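Trans-4-hydroxy-L-proline dehydratase (Clostridioides difficile 70-100-2010, PDB 6VXC) catalyses the radical-based dehydration of trans-4-hydroxy-L-proline to (S)-1-pyrroline-5-carboxylate as a glycyl radical enzyme of anaerobic hydroxyproline breakdown. Local coordinates at residues Pro302-Leu305 with Asp306-Leu309; Glu329-Glu332 with Cys333-Lys337; Met282-Phe285 with Val286-Val290; Glu314-Glu318 with Asn319-Asp323. All coordinates share one frame; numbering follows the deposited sequence.

Contact 1. Residues Pro302-Leu305 with Asp306-Leu309; sequences PGRL and DQHL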
loop_
_atom_site.group_PDB
_atom_site.type_symbol
_atom_site.label_atom_id
_atom_site.label_comp_id
_atom_site.label_asym_id
_atom_site.label_seq_id
_atom_site.Cartn_x
_atom_site.Cartn_y
_atom_site.Cartn_z
ATOM N N PRO A 302 10.499 5.939 4.498
ATOM C CA PRO A 302 11.953 5.769 4.567
ATOM C C PRO A 302 12.387 4.315 4.486
ATOM O O PRO A 302 13.592 4.054 4.323
ATOM C CB PRO A 302 12.304 6.389 5.927
ATOM C CG PRO A 302 11.073 6.161 6.733
ATOM C CD PRO A 302 9.922 6.321 5.800
ATOM N N GLY A 303 11.452 3.366 4.556
ATOM C CA GLY A 303 11.820 1.966 4.447
ATOM C C GLY A 303 12.581 1.478 5.663
ATOM O O GLY A 303 11.998 1.355 6.741
ATOM N N ARG A 304 13.876 1.190 5.506
ATOM C CA ARG A 304 14.699 0.634 6.580
ATOM C C ARG A 304 15.253 1.767 7.453
ATOM O O ARG A 304 16.457 2.013 7.531
ATOM C CB ARG A 304 15.804 -0.237 5.989
ATOM C CG ARG A 304 15.305 -1.360 5.057
ATOM C CD ARG A 304 14.655 -2.559 5.809
ATOM N NE ARG A 304 15.688 -3.289 6.533
ATOM C CZ ARG A 304 15.868 -3.218 7.847
ATOM N NH1 ARG A 304 15.052 -2.478 8.582
ATOM N NH2 ARG A 304 16.866 -3.876 8.414
ATOM N N LEU A 305 14.310 2.448 8.113
ATOM C CA LEU A 305 14.615 3.665 8.855
ATOM C C LEU A 305 15.682 3.430 9.919
ATOM O O LEU A 305 16.588 4.248 10.065
ATOM C CB LEU A 305 13.332 4.224 9.478
ATOM C CG LEU A 305 13.430 5.508 10.303
ATOM C CD1 LEU A 305 13.957 6.667 9.472
ATOM C CD2 LEU A 305 12.069 5.862 10.930
ATOM N N ASP A 306 15.611 2.309 10.655
ATOM C CA ASP A 306 16.596 2.086 11.713
ATOM C C ASP A 306 18.000 1.888 11.145
ATOM O O ASP A 306 18.981 2.209 11.819
ATOM C CB ASP A 306 16.205 0.907 12.652
ATOM C CG ASP A 306 15.957 -0.453 11.938
ATOM O OD1 ASP A 306 16.118 -0.568 10.709
ATOM O OD2 ASP A 306 15.604 -1.430 12.670
ATOM N N GLN A 307 18.123 1.373 9.916
ATOM C CA GLN A 307 19.447 1.251 9.309
ATOM C C GLN A 307 19.994 2.614 8.888
ATOM O O GLN A 307 21.189 2.880 9.043
ATOM C CB GLN A 307 19.410 0.302 8.109
ATOM C CG GLN A 307 18.832 -1.105 8.409
ATOM C CD GLN A 307 19.513 -1.775 9.579
ATOM O OE1 GLN A 307 20.697 -2.135 9.509
ATOM N NE2 GLN A 307 18.781 -1.924 10.679
ATOM N N HIS A 308 19.142 3.493 8.365
ATOM C CA HIS A 308 19.636 4.781 7.884
ATOM C C HIS A 308 19.992 5.706 9.043
ATOM O O HIS A 308 20.959 6.468 8.950
ATOM C CB HIS A 308 18.605 5.433 6.954
ATOM C CG HIS A 308 18.249 4.573 5.785
ATOM N ND1 HIS A 308 16.948 4.238 5.472
ATOM C CD2 HIS A 308 19.032 3.923 4.892
ATOM C CE1 HIS A 308 16.946 3.431 4.427
ATOM N NE2 HIS A 308 18.197 3.225 4.055
ATOM N N LEU A 309 19.216 5.665 10.132
ATOM C CA LEU A 309 19.427 6.605 11.230
ATOM C C LEU A 309 20.528 6.168 12.194
ATOM O O LEU A 309 21.134 7.021 12.845
ATOM C CB LEU A 309 18.128 6.823 12.003
ATOM C CG LEU A 309 17.011 7.603 11.309
ATOM C CD1 LEU A 309 15.841 7.796 12.259
ATOM C CD2 LEU A 309 17.506 8.951 10.762
#
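Arg304 reaches forward beside Asp306 and Gln307 from the position just before helix 305-318. Its CB lies 4.1 Å from CE1 of His308 and close to CG of Gln307. Bends at chi2 and chi3 (-75° and -70°) then curl the chain round toward the first helical turn, bringing CZ and NH2 against Gln307, whose CG sits over one face of the guanidinium, 3.4 Å from NH2. NH1 makes a salt bridge to OD1 of Asp306 at 3.1 Å, weak as a hydrogen bond, while NH2 is held by the carbonyls of Gly366 and Ile368. OD1 of Asp306 also receives NE2 of Gln307 at 3.0 Å, from above the carboxylate plane, and NE2 bonds to O of Gly375 as well; OD2 turns to Ser380 and to the backbone N of Gly366. The carbonyl O of Arg304 accepts the backbone N of His308 at 3.2 Å and lies over one face of the imidazole, whose CE1 also meets O of Pro302 at the ring edge, 3.4 Å away. On another side of this first turn, CD1 of Leu305 touches CD1 of Leu309 at 3.5 Å, among side chains of helix 324-339. With Arg304 central to an inverse gamma turn and at the N-cap position, this is a buried helix start.

Contact 2. Residues Glu329-Glu332 with Cys333-Lys337; sequences ELLE and CLWVK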
loop_
_atom_site.group_PDB
_atom_site.type_symbol
_atom_site.label_atom_id
_atom_site.label_comp_id
_atom_site.label_asym_id
_atom_site.label_seq_id
_atom_site.Cartn_x
_atom_site.Cartn_y
_atom_site.Cartn_z
ATOM N N GLU A 329 12.105 11.682 20.788
ATOM C CA GLU A 329 11.236 12.837 20.607
ATOM C C GLU A 329 11.133 13.210 19.127
ATOM O O GLU A 329 10.047 13.527 18.629
ATOM C CB GLU A 329 11.747 14.021 21.439
ATOM C CG GLU A 329 10.898 15.295 21.299
ATOM C CD GLU A 329 11.418 16.477 22.128
ATOM O OE1 GLU A 329 10.605 17.300 22.572
ATOM O OE2 GLU A 329 12.639 16.600 22.300
ATOM N N LEU A 330 12.255 13.174 18.413
ATOM C CA LEU A 330 12.237 13.513 16.993
ATOM C C LEU A 330 11.416 12.502 16.197
ATOM O O LEU A 330 10.695 12.877 15.272
ATOM C CB LEU A 330 13.664 13.616 16.455
ATOM C CG LEU A 330 14.396 14.879 16.903
ATOM C CD1 LEU A 330 15.897 14.777 16.689
ATOM C CD2 LEU A 330 13.834 16.093 16.180
ATOM N N LEU A 331 11.508 11.219 16.548
ATOM C CA LEU A 331 10.716 10.207 15.857
ATOM C C LEU A 331 9.236 10.311 16.195
ATOM O O LEU A 331 8.394 10.043 15.338
ATOM C CB LEU A 331 11.236 8.807 16.181
ATOM C CG LEU A 331 12.529 8.471 15.447
ATOM C CD1 LEU A 331 13.084 7.146 15.887
ATOM C CD2 LEU A 331 12.288 8.487 13.931
ATOM N N GLU A 332 8.895 10.684 17.430
ATOM C CA GLU A 332 7.489 10.930 17.739
ATOM C C GLU A 332 6.963 12.096 16.924
ATOM O O GLU A 332 5.826 12.064 16.446
ATOM C CB GLU A 332 7.297 11.166 19.246
ATOM C CG GLU A 332 7.419 9.857 20.042
ATOM C CD GLU A 332 7.202 9.967 21.562
ATOM O OE1 GLU A 332 6.825 11.049 22.075
ATOM O OE2 GLU A 332 7.418 8.933 22.238
ATOM N N CYS A 333 7.793 13.116 16.718
ATOM C CA CYS A 333 7.414 14.197 15.815
ATOM C C CYS A 333 7.177 13.673 14.406
ATOM O O CYS A 333 6.173 14.012 13.774
ATOM C CB CYS A 333 8.490 15.290 15.810
ATOM S SG CYS A 333 8.599 16.305 17.303
ATOM N N LEU A 334 8.103 12.855 13.895
ATOM C CA LEU A 334 7.949 12.239 12.578
ATOM C C LEU A 334 6.647 11.449 12.470
ATOM O O LEU A 334 5.919 11.564 11.476
ATOM C CB LEU A 334 9.143 11.333 12.282
ATOM C CG LEU A 334 9.095 10.715 10.874
ATOM C CD1 LEU A 334 8.982 11.811 9.806
ATOM C CD2 LEU A 334 10.298 9.834 10.613
ATOM N N TRP A 335 6.355 10.620 13.478
ATOM C CA TRP A 335 5.127 9.829 13.471
ATOM C C TRP A 335 3.907 10.718 13.289
ATOM O O TRP A 335 3.021 10.427 12.472
ATOM C CB TRP A 335 5.016 9.020 14.772
ATOM C CG TRP A 335 5.295 7.543 14.598
ATOM C CD1 TRP A 335 4.478 6.522 14.934
ATOM C CD2 TRP A 335 6.458 6.945 14.010
ATOM N NE1 TRP A 335 5.049 5.320 14.606
ATOM C CE2 TRP A 335 6.268 5.550 14.039
ATOM C CE3 TRP A 335 7.650 7.451 13.483
ATOM C CZ2 TRP A 335 7.218 4.654 13.561
ATOM C CZ3 TRP A 335 8.597 6.556 12.993
ATOM C CH2 TRP A 335 8.377 5.177 13.041
ATOM N N VAL A 336 3.857 11.828 14.032
ATOM C CA VAL A 336 2.733 12.744 13.908
ATOM C C VAL A 336 2.665 13.321 12.496
ATOM O O VAL A 336 1.576 13.503 11.945
ATOM C CB VAL A 336 2.827 13.858 14.970
ATOM C CG1 VAL A 336 1.813 14.944 14.672
ATOM C CG2 VAL A 336 2.646 13.287 16.388
ATOM N N LYS A 337 3.819 13.626 11.890
ATOM C CA LYS A 337 3.804 14.183 10.534
ATOM C C LYS A 337 3.144 13.224 9.546
ATOM O O LYS A 337 2.321 13.640 8.722
ATOM C CB LYS A 337 5.208 14.544 10.059
ATOM C CG LYS A 337 5.923 15.599 10.886
ATOM C CD LYS A 337 5.122 16.917 10.996
ATOM C CE LYS A 337 4.760 17.543 9.674
ATOM N NZ LYS A 337 3.990 18.836 9.811
#
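This contact is an interior stretch of helix 324-339, about two and a half turns of buried alpha-helix, where Leu331 meets Leu334 and Trp335 on one flank and Cys333 leans back on the carbonyl of Glu329 on another. Four successive i to i+4 backbone bonds carry it, from N of Cys333, Leu334, Trp335 and Val336 to O of Glu329, Leu330, Leu331 and Glu332; the shortest joins N of Trp335 to O of Leu331 at 2.8 Å. CD2 of Leu331 is the branch that touches: it lies 4.1 Å from CD2 of Leu334, the two side chains slanting past one another, and 4.3 Å from CZ3 of Trp335. The indole stands at an uncommon chi1 of -106°, away from the staggered positions, and its CE3 comes to 3.3 Å from O of Leu331, the same oxygen that takes the Trp335 N-H. CG2 of Val336 rests 3.4 Å from O of Glu332. SG of Cys333, turned beside its own backbone N (chi1 -72°), comes to 3.4 Å from O of Glu329.

The acidic ends point to neighbours: Glu329 forms salt bridges with Arg28 and Arg326, and Glu332 binds Thr25, Thr29 and Gln328, so these buried carboxylates have partners. Leu330 and Leu331 face helix 276-293, Cys333 and Val336 face helix 27-38, and Trp335 packs on Val386 of helix 378-390. Such a stretch, with apolar side chains on several flanks and its carboxylates paired, is characteristic of a helix buried among the helices that surround the alpha/beta barrel of glycyl radical enzymes.

Contact 3. Residues Met282-Phe285 with Val286-Val290; sequences MYWF and VHIGV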
loop_
_atom_site.group_PDB
_atom_site.type_symbol
_atom_site.label_atom_id
_atom_site.label_comp_id
_atom_site.label_asym_id
_atom_site.label_seq_id
_atom_site.Cartn_x
_atom_site.Cartn_y
_atom_site.Cartn_z
ATOM N N MET A 282 15.437 15.854 6.278
ATOM C CA MET A 282 15.675 15.572 4.860
ATOM C C MET A 282 14.673 14.539 4.341
ATOM O O MET A 282 14.039 14.744 3.300
ATOM C CB MET A 282 17.119 15.093 4.639
ATOM C CG MET A 282 17.421 14.483 3.253
ATOM S SD MET A 282 17.401 15.681 1.879
ATOM C CE MET A 282 19.140 16.062 1.783
ATOM N N TYR A 283 14.497 13.429 5.063
ATOM C CA TYR A 283 13.522 12.447 4.614
ATOM C C TYR A 283 12.148 13.084 4.463
ATOM O O TYR A 283 11.468 12.870 3.452
ATOM C CB TYR A 283 13.420 11.235 5.551
ATOM C CG TYR A 283 12.189 10.475 5.115
ATOM C CD1 TYR A 283 12.225 9.655 3.995
ATOM C CD2 TYR A 283 10.958 10.717 5.705
ATOM C CE1 TYR A 283 11.093 9.033 3.537
ATOM C CE2 TYR A 283 9.812 10.101 5.241
ATOM C CZ TYR A 283 9.891 9.272 4.153
ATOM O OH TYR A 283 8.767 8.663 3.693
ATOM N N TRP A 284 11.716 13.872 5.460
ATOM C CA TRP A 284 10.350 14.382 5.430
ATOM C C TRP A 284 10.137 15.378 4.293
ATOM O O TRP A 284 9.056 15.412 3.695
ATOM C CB TRP A 284 9.954 15.006 6.774
ATOM C CG TRP A 284 8.484 15.303 6.752
ATOM C CD1 TRP A 284 7.888 16.527 6.787
ATOM C CD2 TRP A 284 7.422 14.344 6.607
ATOM N NE1 TRP A 284 6.527 16.394 6.694
ATOM C CE2 TRP A 284 6.212 15.063 6.589
ATOM C CE3 TRP A 284 7.381 12.949 6.512
ATOM C CZ2 TRP A 284 4.974 14.439 6.460
ATOM C CZ3 TRP A 284 6.144 12.324 6.392
ATOM C CH2 TRP A 284 4.958 13.074 6.365
ATOM N N PHE A 285 11.141 16.212 3.995
ATOM C CA PHE A 285 11.041 17.110 2.845
ATOM C C PHE A 285 10.896 16.321 1.548
ATOM O O PHE A 285 10.074 16.658 0.684
ATOM C CB PHE A 285 12.269 18.025 2.776
ATOM C CG PHE A 285 12.177 19.260 3.644
ATOM C CD1 PHE A 285 10.945 19.844 3.934
ATOM C CD2 PHE A 285 13.333 19.857 4.143
ATOM C CE1 PHE A 285 10.863 20.991 4.729
ATOM C CE2 PHE A 285 13.264 21.012 4.939
ATOM C CZ PHE A 285 12.029 21.582 5.230
ATOM N N VAL A 286 11.711 15.281 1.382
ATOM C CA VAL A 286 11.598 14.416 0.212
ATOM C C VAL A 286 10.208 13.787 0.161
ATOM O O VAL A 286 9.592 13.697 -0.902
ATOM C CB VAL A 286 12.704 13.341 0.220
ATOM C CG1 VAL A 286 12.485 12.337 -0.908
ATOM C CG2 VAL A 286 14.096 13.960 0.135
ATOM N N HIS A 287 9.695 13.349 1.310
ATOM C CA HIS A 287 8.346 12.788 1.373
ATOM C C HIS A 287 7.299 13.797 0.893
ATOM O O HIS A 287 6.492 13.495 0.010
ATOM C CB HIS A 287 8.056 12.337 2.812
ATOM C CG HIS A 287 6.721 11.694 3.007
ATOM N ND1 HIS A 287 6.575 10.364 3.336
ATOM C CD2 HIS A 287 5.468 12.210 2.980
ATOM C CE1 HIS A 287 5.293 10.078 3.460
ATOM N NE2 HIS A 287 4.598 11.182 3.261
ATOM N N ILE A 288 7.330 15.017 1.434
ATOM C CA ILE A 288 6.415 16.062 0.983
ATOM C C ILE A 288 6.571 16.280 -0.515
ATOM O O ILE A 288 5.591 16.482 -1.237
ATOM C CB ILE A 288 6.663 17.370 1.760
ATOM C CG1 ILE A 288 6.306 17.182 3.237
ATOM C CG2 ILE A 288 5.854 18.525 1.162
ATOM C CD1 ILE A 288 4.861 16.841 3.440
ATOM N N GLY A 289 7.804 16.266 -0.995
ATOM C CA GLY A 289 8.074 16.470 -2.397
ATOM C C GLY A 289 7.451 15.431 -3.306
ATOM O O GLY A 289 6.699 15.788 -4.223
ATOM N N VAL A 290 7.749 14.146 -3.081
ATOM C CA VAL A 290 7.299 13.139 -4.049
ATOM C C VAL A 290 5.798 12.939 -3.973
ATOM O O VAL A 290 5.161 12.583 -4.974
ATOM C CB VAL A 290 8.062 11.814 -3.879
ATOM C CG1 VAL A 290 9.556 12.027 -4.171
ATOM C CG2 VAL A 290 7.819 11.198 -2.471
#
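An aromatic cluster on one side of helix 276-293 unites Tyr283, Trp284 and His287, with Ile288 extending it along the indole. The imidazole of His287 lies in an offset stack on the six-membered ring of Trp284, centroids 4.2 Å apart and planes 18° from parallel; CZ3 of Trp284 sits over the centre of the imidazole, 3.5 Å from CD2 of His287. At its edge the same imidazole shares a nearly straight hydrogen bond in the ring plane, 2.8 Å between ND1 of His287 and OH of Tyr283. It is thus held by a face and an edge at once, which probably fixes its rotation. In Tyr283, Trp284 and His287 CG lies opposite the backbone N (chi1 -178° in His287), which lets the rings of Tyr283 and Trp284 reach the imidazole about one turn farther on. Farther along the indole, CG1 of Ile288 makes a CH-pi contact over the face of the five-membered ring, 4.0 Å from its centroid, and CD1 of Ile288 lies 3.9 Å from CZ2 of Trp284. NE1 of Trp284 is bonded to the carbonyl of Gly91. Elsewhere on the turn, SD of Met282 brushes CG2 of Val286 at 4.1 Å, both beside Ile187. Phe338 of helix 324-339 meets Trp284 edge-to-face and the imidazole nearly at right angles, making this a buried aromatic cluster at the interface of helices 276-293 and 324-339.

Contact 4. Residues Glu314-Glu318 with Asn319-Asp323; sequences ERDVE and NGILD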
loop_
_atom_site.group_PDB
_atom_site.type_symbol
_atom_site.label_atom_id
_atom_site.label_comp_id
_atom_site.label_asym_id
_atom_site.label_seq_id
_atom_site.Cartn_x
_atom_site.Cartn_y
_atom_site.Cartn_z
ATOM N N GLU A 314 24.550 7.097 16.509
ATOM C CA GLU A 314 25.803 6.781 17.181
ATOM C C GLU A 314 26.763 7.962 17.133
ATOM O O GLU A 314 27.374 8.323 18.146
ATOM C CB GLU A 314 26.419 5.535 16.544
ATOM C CG GLU A 314 25.616 4.270 16.815
ATOM C CD GLU A 314 26.323 3.012 16.356
ATOM O OE1 GLU A 314 27.363 3.130 15.691
ATOM O OE2 GLU A 314 25.838 1.898 16.650
ATOM N N ARG A 315 26.892 8.590 15.964
ATOM C CA ARG A 315 27.766 9.748 15.828
ATOM C C ARG A 315 27.293 10.895 16.720
ATOM O O ARG A 315 28.085 11.490 17.462
ATOM C CB ARG A 315 27.815 10.152 14.346
ATOM C CG ARG A 315 28.923 11.064 13.897
ATOM C CD ARG A 315 29.196 10.894 12.358
ATOM N NE ARG A 315 27.966 10.857 11.550
ATOM C CZ ARG A 315 27.633 9.894 10.686
ATOM N NH1 ARG A 315 28.431 8.852 10.471
ATOM N NH2 ARG A 315 26.495 9.973 10.014
ATOM N N ASP A 316 25.986 11.175 16.715
ATOM C CA ASP A 316 25.475 12.336 17.438
ATOM C C ASP A 316 25.579 12.156 18.953
ATOM O O ASP A 316 25.925 13.106 19.668
ATOM C CB ASP A 316 24.026 12.622 17.019
ATOM C CG ASP A 316 23.918 13.323 15.636
ATOM O OD1 ASP A 316 24.939 13.433 14.919
ATOM O OD2 ASP A 316 22.795 13.747 15.270
ATOM N N VAL A 317 25.301 10.957 19.472
ATOM C CA VAL A 317 25.414 10.775 20.915
ATOM C C VAL A 317 26.874 10.848 21.344
ATOM O O VAL A 317 27.202 11.458 22.364
ATOM C CB VAL A 317 24.743 9.465 21.370
ATOM C CG1 VAL A 317 23.293 9.373 20.847
ATOM C CG2 VAL A 317 25.547 8.284 20.954
ATOM N N GLU A 318 27.771 10.260 20.557
ATOM C CA GLU A 318 29.196 10.322 20.868
ATOM C C GLU A 318 29.706 11.763 20.900
ATOM O O GLU A 318 30.570 12.105 21.715
ATOM C CB GLU A 318 29.967 9.490 19.848
ATOM C CG GLU A 318 31.465 9.668 19.870
ATOM C CD GLU A 318 32.095 9.098 21.120
ATOM O OE1 GLU A 318 31.354 8.514 21.944
ATOM O OE2 GLU A 318 33.331 9.233 21.272
ATOM N N ASN A 319 29.193 12.622 20.023
ATOM C CA ASN A 319 29.580 14.027 20.026
ATOM C C ASN A 319 28.789 14.861 21.028
ATOM O O ASN A 319 29.001 16.072 21.098
ATOM C CB ASN A 319 29.420 14.628 18.630
ATOM C CG ASN A 319 30.424 14.074 17.636
ATOM O OD1 ASN A 319 31.523 13.666 18.011
ATOM N ND2 ASN A 319 30.043 14.043 16.358
ATOM N N GLY A 320 27.878 14.258 21.784
ATOM C CA GLY A 320 27.163 14.969 22.823
ATOM C C GLY A 320 26.058 15.885 22.375
ATOM O O GLY A 320 25.604 16.706 23.170
ATOM N N ILE A 321 25.575 15.757 21.135
ATOM C CA ILE A 321 24.489 16.602 20.653
ATOM C C ILE A 321 23.147 15.887 20.637
ATOM O O ILE A 321 22.134 16.492 20.274
ATOM C CB ILE A 321 24.798 17.165 19.250
ATOM C CG1 ILE A 321 24.901 16.047 18.211
ATOM C CG2 ILE A 321 26.062 18.019 19.271
ATOM C CD1 ILE A 321 24.895 16.560 16.787
ATOM N N LEU A 322 23.103 14.630 21.056
ATOM C CA LEU A 322 21.880 13.843 21.012
ATOM C C LEU A 322 21.912 12.845 22.154
ATOM O O LEU A 322 22.980 12.375 22.553
ATOM C CB LEU A 322 21.738 13.089 19.679
ATOM C CG LEU A 322 20.414 12.388 19.341
ATOM C CD1 LEU A 322 19.296 13.399 19.180
ATOM C CD2 LEU A 322 20.564 11.629 18.044
ATOM N N ASP A 323 20.733 12.509 22.664
ATOM C CA ASP A 323 20.575 11.376 23.563
ATOM C C ASP A 323 19.337 10.576 23.147
ATOM O O ASP A 323 18.607 10.952 22.225
ATOM C CB ASP A 323 20.499 11.832 25.031
ATOM C CG ASP A 323 19.329 12.766 25.308
ATOM O OD1 ASP A 323 18.468 12.947 24.431
ATOM O OD2 ASP A 323 19.249 13.292 26.438
HETATM O O HOH W 1 27.592 14.606 15.167
HETATM O O HOH W 2 25.323 12.431 24.220
#
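A Schellman motif ends helix 305-318: Asp316 faces Ile321 and Leu322 where the chain folds back at Gly320. Gly320 leaves helical geometry with a positive phi of 77°, and the turn is tied by N of Ile321 to O of Asp316 at 3.0 Å and N of Gly320 to O of Val317 at 2.9 Å, the latter from well above the carbonyl plane.

Side-chain torsions set the packing. With CG opposite its own carbonyl carbon (chi1 -77°), Asp316 lays its carboxylate against Ile321, whose CD1 is 3.6 Å from CG of Asp316. Its CB lies 3.5 Å from CB of Leu322. Ile321 reaches it by placing CG1 between backbone N and carbonyl carbon (chi1 64°), a less common choice that lays the CG1-CD1 arm back across the aspartate. Leu322 sends CD2 toward CB and OD2 of Asp316. That OD2 accepts the backbone N of Tyr276, joining the buried carboxylate to the start of helix 276-293.

Asn319 lies alongside Arg315, pointing the same way with amide and guanidinium planes clearly inclined to each other, and ND2 comes near CG of Arg315; the guanidinium end leads away, and Arg315 makes a cation-pi contact with Phe312. CA of Val317 makes a C-H...O contact with O of Leu322, whose oxygen also takes a water that donates to O of Val317. Asp323, at the N-cap of helix 324-339, accepts N of Arg326 on OD1. A second water donates to OD1 of Asp316 at 2.9 Å and accepts from ND2 of Asn319 at 2.8 Å.

How the contacts relate
From the N terminus the order is contact 3, contact 1, contact 4, contact 2, in series, without nesting or crossing; each joins neighbouring residues and closes no long loop. Contact 3 lies within helix 276-293, contact 1 starts helix 305-318, contact 4 ends it and leads into the next, and contact 2 lies within helix 324-339. Contacts 1, 2 and 3 have centres about 14 Å apart and touch pairwise: Leu305 and Leu309 pack on Leu331, Pro302 on Tyr283, and Leu334 on Trp284. Through these touches three consecutive helices pack on one another, away from the cysteine and glycine radical positions. Contact 4, at the surface, touches none of them and forms the turn between the second and third.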